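Local atomic coordinates of putative isomerase YbhH (Escherichia coli, PDB entry 6OTV), a protein that probably acts as an isomerase of the PrpF family, although its substrate and precise reaction are not established. Residues 229-234 / 247-252; 120-123 / 128-131; 100-105 / 141-146. All coordinates share one frame; numbering follows the deposited sequence.

Contact 1: 229-234 / 247-252; sequences SIRLQA and VIPKPV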
loop_
_atom_site.group_PDB
_atom_site.type_symbol
_atom_site.label_atom_id
_atom_site.label_comp_id
_atom_site.label_asym_id
_atom_site.label_seq_id
_atom_site.Cartn_x
_atom_site.Cartn_y
_atom_site.Cartn_z
ATOM N N SER A 229 27.402 -10.916 23.062
ATOM C CA SER A 229 27.821 -12.170 22.442
ATOM C C SER A 229 26.687 -12.793 21.641
ATOM O O SER A 229 26.907 -13.331 20.550
ATOM C CB SER A 229 28.314 -13.144 23.513
ATOM O OG SER A 229 28.503 -14.441 22.975
ATOM N N ILE A 230 25.463 -12.722 22.163
ATOM C CA ILE A 230 24.323 -13.283 21.451
ATOM C C ILE A 230 23.883 -12.369 20.312
ATOM O O ILE A 230 23.439 -12.850 19.264
ATOM C CB ILE A 230 23.173 -13.556 22.435
ATOM C CG1 ILE A 230 23.676 -14.379 23.622
ATOM C CG2 ILE A 230 22.030 -14.278 21.741
ATOM C CD1 ILE A 230 22.635 -14.596 24.700
ATOM N N ARG A 231 24.010 -11.049 20.482
ATOM C CA ARG A 231 23.541 -10.126 19.452
ATOM C C ARG A 231 24.424 -10.185 18.213
ATOM O O ARG A 231 23.921 -10.270 17.086
ATOM C CB ARG A 231 23.486 -8.700 19.993
ATOM C CG ARG A 231 22.888 -7.725 18.991
ATOM C CD ARG A 231 22.919 -6.300 19.496
ATOM N NE ARG A 231 24.241 -5.695 19.374
ATOM C CZ ARG A 231 24.655 -5.013 18.310
ATOM N NH1 ARG A 231 23.850 -4.847 17.268
ATOM N NH2 ARG A 231 25.875 -4.496 18.287
ATOM N N LEU A 232 25.746 -10.113 18.401
ATOM C CA LEU A 232 26.659 -10.247 17.270
ATOM C C LEU A 232 26.453 -11.578 16.560
ATOM O O LEU A 232 26.486 -11.647 15.327
ATOM C CB LEU A 232 28.107 -10.111 17.744
ATOM C CG LEU A 232 28.485 -8.862 18.547
ATOM C CD1 LEU A 232 29.913 -8.966 19.058
ATOM C CD2 LEU A 232 28.303 -7.604 17.716
ATOM N N GLN A 233 26.221 -12.644 17.327
ATOM C CA GLN A 233 25.990 -13.954 16.731
ATOM C C GLN A 233 24.645 -14.005 16.014
ATOM O O GLN A 233 24.526 -14.625 14.950
ATOM C CB GLN A 233 26.073 -15.032 17.811
ATOM C CG GLN A 233 26.886 -16.258 17.426
ATOM C CD GLN A 233 27.127 -17.189 18.603
ATOM O OE1 GLN A 233 27.272 -16.743 19.743
ATOM N NE2 GLN A 233 27.162 -18.489 18.333
ATOM N N ALA A 234 23.621 -13.356 16.576
ATOM C CA ALA A 234 22.298 -13.384 15.961
ATOM C C ALA A 234 22.256 -12.540 14.692
ATOM O O ALA A 234 21.587 -12.907 13.719
ATOM C CB ALA A 234 21.240 -12.904 16.955
ATOM N N VAL A 247 22.978 -0.636 14.953
ATOM C CA VAL A 247 22.018 -0.578 16.050
ATOM C C VAL A 247 20.981 -1.690 15.956
ATOM O O VAL A 247 20.010 -1.689 16.717
ATOM C CB VAL A 247 21.337 0.800 16.122
ATOM C CG1 VAL A 247 22.363 1.886 16.424
ATOM C CG2 VAL A 247 20.601 1.119 14.827
ATOM N N ILE A 248 21.155 -2.629 15.031
ATOM C CA ILE A 248 20.261 -3.777 14.917
ATOM C C ILE A 248 21.101 -5.052 14.919
ATOM O O ILE A 248 22.284 -5.011 14.548
ATOM C CB ILE A 248 19.389 -3.680 13.651
ATOM C CG1 ILE A 248 20.285 -3.659 12.411
ATOM C CG2 ILE A 248 18.502 -2.447 13.693
ATOM C CD1 ILE A 248 19.559 -3.797 11.111
ATOM N N PRO A 249 20.549 -6.208 15.350
ATOM C CA PRO A 249 19.194 -6.341 15.900
ATOM C C PRO A 249 19.110 -5.812 17.323
ATOM O O PRO A 249 20.119 -5.801 18.023
ATOM C CB PRO A 249 18.952 -7.848 15.868
ATOM C CG PRO A 249 20.309 -8.416 16.105
ATOM C CD PRO A 249 21.238 -7.513 15.312
ATOM N N LYS A 250 17.933 -5.361 17.731
ATOM C CA LYS A 250 17.742 -4.898 19.097
ATOM C C LYS A 250 17.471 -6.098 19.998
ATOM O O LYS A 250 16.451 -6.773 19.818
ATOM C CB LYS A 250 16.580 -3.919 19.173
ATOM C CG LYS A 250 16.744 -2.677 18.321
ATOM C CD LYS A 250 17.126 -1.458 19.153
ATOM C CE LYS A 250 16.952 -0.162 18.352
ATOM N NZ LYS A 250 17.687 -0.199 17.053
ATOM N N PRO A 251 18.349 -6.409 20.952
ATOM C CA PRO A 251 18.074 -7.530 21.860
ATOM C C PRO A 251 17.001 -7.165 22.872
ATOM O O PRO A 251 16.937 -6.033 23.359
ATOM C CB PRO A 251 19.429 -7.784 22.534
ATOM C CG PRO A 251 20.146 -6.484 22.441
ATOM C CD PRO A 251 19.687 -5.833 21.168
ATOM N N VAL A 252 16.137 -8.134 23.168
ATOM C CA VAL A 252 15.010 -7.942 24.074
ATOM C C VAL A 252 15.019 -9.060 25.104
ATOM O O VAL A 252 14.886 -10.237 24.748
ATOM C CB VAL A 252 13.662 -7.924 23.335
ATOM C CG1 VAL A 252 12.538 -7.756 24.339
ATOM C CG2 VAL A 252 13.635 -6.816 22.288
#

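Contact 2: 120-123 / 128-131; sequences RIRN and TFIE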
loop_
_atom_site.group_PDB
_atom_site.type_symbol
_atom_site.label_atom_id
_atom_site.label_comp_id
_atom_site.label_asym_id
_atom_site.label_seq_id
_atom_site.Cartn_x
_atom_site.Cartn_y
_atom_site.Cartn_z
ATOM N N ARG A 120 -2.607 7.625 4.844
ATOM C CA ARG A 120 -1.564 6.664 4.506
ATOM C C ARG A 120 -0.202 7.339 4.623
ATOM O O ARG A 120 0.103 8.273 3.874
ATOM C CB ARG A 120 -1.783 6.119 3.097
ATOM C CG ARG A 120 -2.948 5.157 3.002
ATOM C CD ARG A 120 -2.491 3.745 3.295
ATOM N NE ARG A 120 -3.609 2.853 3.566
ATOM C CZ ARG A 120 -3.625 1.563 3.248
ATOM N NH1 ARG A 120 -2.583 1.020 2.631
ATOM N NH2 ARG A 120 -4.685 0.821 3.538
ATOM N N ILE A 121 0.615 6.861 5.558
ATOM C CA ILE A 121 1.885 7.490 5.899
ATOM C C ILE A 121 3.019 6.568 5.479
ATOM O O ILE A 121 2.994 5.367 5.774
ATOM C CB ILE A 121 1.967 7.798 7.404
ATOM C CG1 ILE A 121 0.845 8.755 7.815
ATOM C CG2 ILE A 121 3.337 8.365 7.764
ATOM C CD1 ILE A 121 0.690 8.894 9.316
ATOM N N ARG A 122 4.011 7.126 4.795
ATOM C CA ARG A 122 5.251 6.425 4.495
ATOM C C ARG A 122 6.365 7.043 5.328
ATOM O O ARG A 122 6.657 8.237 5.192
ATOM C CB ARG A 122 5.586 6.503 3.006
ATOM C CG ARG A 122 7.010 6.081 2.672
ATOM C CD ARG A 122 7.282 6.201 1.182
ATOM N NE ARG A 122 8.708 6.290 0.883
ATOM C CZ ARG A 122 9.314 7.385 0.440
ATOM N NH1 ARG A 122 8.619 8.492 0.231
ATOM N NH2 ARG A 122 10.616 7.374 0.198
ATOM N N ASN A 123 6.971 6.239 6.199
ATOM C CA ASN A 123 8.112 6.698 6.984
ATOM C C ASN A 123 9.360 6.628 6.115
ATOM O O ASN A 123 9.810 5.536 5.750
ATOM C CB ASN A 123 8.281 5.868 8.251
ATOM C CG ASN A 123 9.579 6.177 8.973
ATOM O OD1 ASN A 123 10.488 5.348 9.022
ATOM N ND2 ASN A 123 9.683 7.387 9.515
ATOM N N THR A 128 8.754 2.040 5.910
ATOM C CA THR A 128 7.566 1.399 6.457
ATOM C C THR A 128 6.330 2.247 6.179
ATOM O O THR A 128 6.364 3.477 6.289
ATOM C CB THR A 128 7.729 1.183 7.964
ATOM O OG1 THR A 128 8.906 0.406 8.208
ATOM C CG2 THR A 128 6.524 0.452 8.550
ATOM N N PHE A 129 5.237 1.580 5.814
ATOM C CA PHE A 129 3.963 2.238 5.553
ATOM C C PHE A 129 3.028 2.026 6.737
ATOM O O PHE A 129 2.846 0.894 7.199
ATOM C CB PHE A 129 3.325 1.705 4.268
ATOM C CG PHE A 129 4.036 2.133 3.016
ATOM C CD1 PHE A 129 5.209 1.510 2.622
ATOM C CD2 PHE A 129 3.526 3.156 2.228
ATOM C CE1 PHE A 129 5.866 1.902 1.466
ATOM C CE2 PHE A 129 4.174 3.552 1.070
ATOM C CZ PHE A 129 5.346 2.924 0.687
ATOM N N ILE A 130 2.441 3.116 7.227
ATOM C CA ILE A 130 1.545 3.082 8.377
ATOM C C ILE A 130 0.274 3.837 8.023
ATOM O O ILE A 130 0.329 4.909 7.409
ATOM C CB ILE A 130 2.195 3.694 9.640
ATOM C CG1 ILE A 130 3.554 3.049 9.929
ATOM C CG2 ILE A 130 1.277 3.541 10.844
ATOM C CD1 ILE A 130 4.729 3.849 9.413
ATOM N N GLU A 131 -0.871 3.282 8.406
ATOM C CA GLU A 131 -2.139 3.987 8.286
ATOM C C GLU A 131 -2.502 4.595 9.634
ATOM O O GLU A 131 -2.452 3.913 10.663
ATOM C CB GLU A 131 -3.264 3.067 7.808
ATOM C CG GLU A 131 -4.630 3.744 7.857
ATOM C CD GLU A 131 -5.726 2.960 7.155
ATOM O OE1 GLU A 131 -5.412 2.129 6.276
ATOM O OE2 GLU A 131 -6.910 3.188 7.485
#

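Contact 3: 100-105 / 141-146; sequences VGAFAI and VEYEGS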
loop_
_atom_site.group_PDB
_atom_site.type_symbol
_atom_site.label_atom_id
_atom_site.label_comp_id
_atom_site.label_asym_id
_atom_site.label_seq_id
_atom_site.Cartn_x
_atom_site.Cartn_y
_atom_site.Cartn_z
ATOM N N VAL A 100 1.351 12.778 12.910
ATOM C CA VAL A 100 1.534 13.055 11.486
ATOM C C VAL A 100 0.189 13.238 10.793
ATOM O O VAL A 100 -0.013 14.197 10.035
ATOM C CB VAL A 100 2.363 11.938 10.825
ATOM C CG1 VAL A 100 2.390 12.116 9.312
ATOM C CG2 VAL A 100 3.780 11.929 11.388
ATOM N N GLY A 101 -0.754 12.326 11.046
ATOM C CA GLY A 101 -2.029 12.372 10.344
ATOM C C GLY A 101 -2.809 13.641 10.625
ATOM O O GLY A 101 -3.319 14.289 9.706
ATOM N N ALA A 102 -2.915 14.015 11.903
ATOM C CA ALA A 102 -3.626 15.237 12.260
ATOM C C ALA A 102 -2.923 16.466 11.703
ATOM O O ALA A 102 -3.575 17.430 11.285
ATOM C CB ALA A 102 -3.765 15.342 13.779
ATOM N N PHE A 103 -1.589 16.453 11.690
ATOM C CA PHE A 103 -0.848 17.578 11.134
ATOM C C PHE A 103 -1.075 17.696 9.632
ATOM O O PHE A 103 -1.202 18.805 9.102
ATOM C CB PHE A 103 0.640 17.427 11.451
ATOM C CG PHE A 103 1.493 18.545 10.922
ATOM C CD1 PHE A 103 1.647 19.718 11.645
ATOM C CD2 PHE A 103 2.150 18.419 9.708
ATOM C CE1 PHE A 103 2.436 20.751 11.161
ATOM C CE2 PHE A 103 2.941 19.449 9.220
ATOM C CZ PHE A 103 3.084 20.614 9.949
ATOM N N ALA A 104 -1.132 16.561 8.931
ATOM C CA ALA A 104 -1.341 16.596 7.488
ATOM C C ALA A 104 -2.719 17.145 7.142
ATOM O O ALA A 104 -2.875 17.869 6.151
ATOM C CB ALA A 104 -1.155 15.200 6.898
ATOM N N ILE A 105 -3.728 16.820 7.951
ATOM C CA ILE A 105 -5.077 17.312 7.689
ATOM C C ILE A 105 -5.166 18.808 7.965
ATOM O O ILE A 105 -5.746 19.564 7.175
ATOM C CB ILE A 105 -6.101 16.516 8.515
ATOM C CG1 ILE A 105 -6.063 15.036 8.124
ATOM C CG2 ILE A 105 -7.498 17.086 8.323
ATOM C CD1 ILE A 105 -6.756 14.118 9.107
ATOM N N VAL A 141 -10.261 18.039 12.668
ATOM C CA VAL A 141 -9.441 17.226 13.556
ATOM C C VAL A 141 -9.865 17.462 14.999
ATOM O O VAL A 141 -10.020 18.606 15.442
ATOM C CB VAL A 141 -7.954 17.544 13.347
ATOM C CG1 VAL A 141 -7.108 16.911 14.448
ATOM C CG2 VAL A 141 -7.501 17.060 11.982
ATOM N N GLU A 142 -10.069 16.374 15.731
ATOM C CA GLU A 142 -10.488 16.420 17.124
ATOM C C GLU A 142 -9.359 15.883 17.991
ATOM O O GLU A 142 -8.882 14.764 17.772
ATOM C CB GLU A 142 -11.765 15.606 17.337
ATOM C CG GLU A 142 -12.222 15.548 18.781
ATOM C CD GLU A 142 -12.657 16.902 19.301
ATOM O OE1 GLU A 142 -13.780 17.334 18.968
ATOM O OE2 GLU A 142 -11.870 17.539 20.033
ATOM N N TYR A 143 -8.932 16.681 18.969
ATOM C CA TYR A 143 -7.907 16.260 19.914
ATOM C C TYR A 143 -8.471 15.838 21.262
ATOM O O TYR A 143 -7.810 15.078 21.978
ATOM C CB TYR A 143 -6.884 17.381 20.120
ATOM C CG TYR A 143 -6.079 17.679 18.879
ATOM C CD1 TYR A 143 -5.153 16.761 18.394
ATOM C CD2 TYR A 143 -6.248 18.870 18.187
ATOM C CE1 TYR A 143 -4.416 17.022 17.256
ATOM C CE2 TYR A 143 -5.513 19.142 17.046
ATOM C CZ TYR A 143 -4.598 18.212 16.587
ATOM O OH TYR A 143 -3.866 18.473 15.454
ATOM N N GLU A 144 -9.666 16.307 21.619
ATOM C CA GLU A 144 -10.310 15.899 22.858
ATOM C C GLU A 144 -10.878 14.489 22.730
ATOM O O GLU A 144 -11.313 14.064 21.656
ATOM C CB GLU A 144 -11.430 16.873 23.232
ATOM C CG GLU A 144 -10.982 18.318 23.369
ATOM C CD GLU A 144 -12.082 19.226 23.890
ATOM O OE1 GLU A 144 -13.253 18.787 23.933
ATOM O OE2 GLU A 144 -11.770 20.378 24.263
ATOM N N GLY A 145 -10.874 13.765 23.843
ATOM C CA GLY A 145 -11.370 12.401 23.845
ATOM C C GLY A 145 -11.129 11.757 25.193
ATOM O O GLY A 145 -10.628 12.386 26.130
ATOM N N SER A 146 -11.488 10.476 25.272
ATOM C CA SER A 146 -11.414 9.718 26.514
ATOM C C SER A 146 -10.324 8.653 26.509
ATOM O O SER A 146 -10.220 7.893 27.478
ATOM C CB SER A 146 -12.768 9.061 26.809
ATOM O OG SER A 146 -13.172 8.232 25.733
#

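Contact 1: 229-234 / 247-252
The guanidinium group of Arg231 is met at its edge by the loop 247-249: the carbonyl oxygens of Ile248 and Pro249 lie there, near its plane. NH1 comes to 3.1 Å from Ile248 O, but the angle is too poor for a hydrogen bond. The firmer polar ties come from nearby residues: NE forms a salt bridge with Glu228 and NH2 bonds to Val243 O; a weak bond from NH1 to Met246 O adds to these. Together they fix the rotation of this buried group. The aliphatic stem does the packing. Arg231 CD lies 3.2 Å from Pro249 O and 3.7 Å from Pro251 CD, and Arg231 CG stands 3.9 Å from Pro249 CG, so the stem crosses both proline rings at a slant. Its first two torsions are extended, which carries CD out from the helix to Pro251, and the bend at chi3 (78°) turns the head toward Ile248 O. Pro249 follows a cis peptide bond. On the same helix, Ala234 rests on Val199 and Ile230 on Ile201. This is helix-on-sheet packing: helix 221-237 lies against strand 197-202 and the start of its parallel neighbour 250-255, in a protein of the diaminopimelate epimerase clan.

Contact 2: 120-123 / 128-131
Ile121 and Ile130 hold the centre of this contact through a reciprocal pair of backbone hydrogen bonds, Ile121 N to Ile130 O and Ile130 N to Ile121 O, both 2.7 Å. A third bond, Asn123 N to Thr128 O at 2.8 Å, comes toward the turn. Arg120 with Glu131 and Arg122 with Phe129 are the non-hydrogen-bonded pairs of the register, and the strand axes run at 150° to one another.

Charge joins the first of these pairs. Glu131 OE1 takes both Arg120 NH2 (3.1 Å) and Arg120 NE (3.3 Å) in a salt bridge, but both hydrogen bonds are weak, and the guanidinium and carboxylate planes are 36° apart. The other oxygen of Glu131 is bridged by Arg118, while Arg120 NH1 reaches across the dimer interface to Arg70 O of the second subunit.

On the same face, Arg122 packs on Phe129 by a CH-pi contact: Arg122 CB is 4.2 Å from the ring centroid, off-centre, and CG also sits over that face, toward the rim. With CG anti to the backbone N (chi1 167°), the extended stem runs along the CE2-CZ rim of that face and carries the guanidinium to Asp74.

Apolar packing takes the other face, where Asn123 CB approaches Ile130 CD1 at 4.2 Å. Ile121 and Ile130 both turn there and meet Leu97 of helix 94-106, and near the turn Asn123 OD1 and Thr128 OG1 are both hydrogen-bonded to Thr126 OG1. The whole is an antiparallel beta hairpin, strands 116-123 and 129-135 joined by a short connection, with one face laid against a helix.

Contact 3: 100-105 / 141-146
Ala102 CB, a methyl group on helix 94-106, meets two residues of the loop at once: it lies 3.8 Å from Val141 CG1 and 3.6 Å from Tyr143 OH. One turn further on, Ile105 CG2 touches Val141 CG2 at 3.7 Å. Val141 serves both helix residues because its two methyls diverge; a chi1 of 169° swings CG1 away from the backbone N and toward Ala102, and CG2 is left for Ile105.

The helix behind this apolar patch is flanked by strands, as expected in the diaminopimelate epimerase clan, where sheet wraps a helix: Ile105 also packs on Thr117 and Val119, while Phe103 packs on Val7 and Met9. The segment 141-146, without regular structure itself, meets the helix through Ala102 and Ile105, and Phe103 points away from it.

The aromatic part of the contact comes from Tyr143, whose CE1 lies 3.9 Å from Ala102 CB, the methyl meeting the ring obliquely. Within the loop, Val141 CG1 lies 3.5 Å above the plane of the Tyr143 ring, offset toward the rim.

Glu144 N donates to Glu142 OE2 at 3.0 Å, on the anti side of the carboxylate, and Gly145 O accepts from Thr155 OG1.

In the fold
Contacts 2 and 3 share one core: Ile121 CD1 of the hairpin packs 3.6 Å from Val100 CG1 of the helix, and their centres are about 16 Å apart. Along the chain, contact 2 is nested inside the loop that contact 3 closes; helix 94-106 is followed in the chain by strand 116-123. Contact 1 comes later in sequence and lies across the chain's centre from contact 3, with centres about 37 Å apart; from contact 2 it is about 11 Å at the nearest atoms. If this protein follows diaminopimelate epimerase, its active site probably lies between the two halves of the chain. Near contact 3, a 1,2-ethanediol, probably from crystallisation, lies about 3 Å from the Tyr143 side chain.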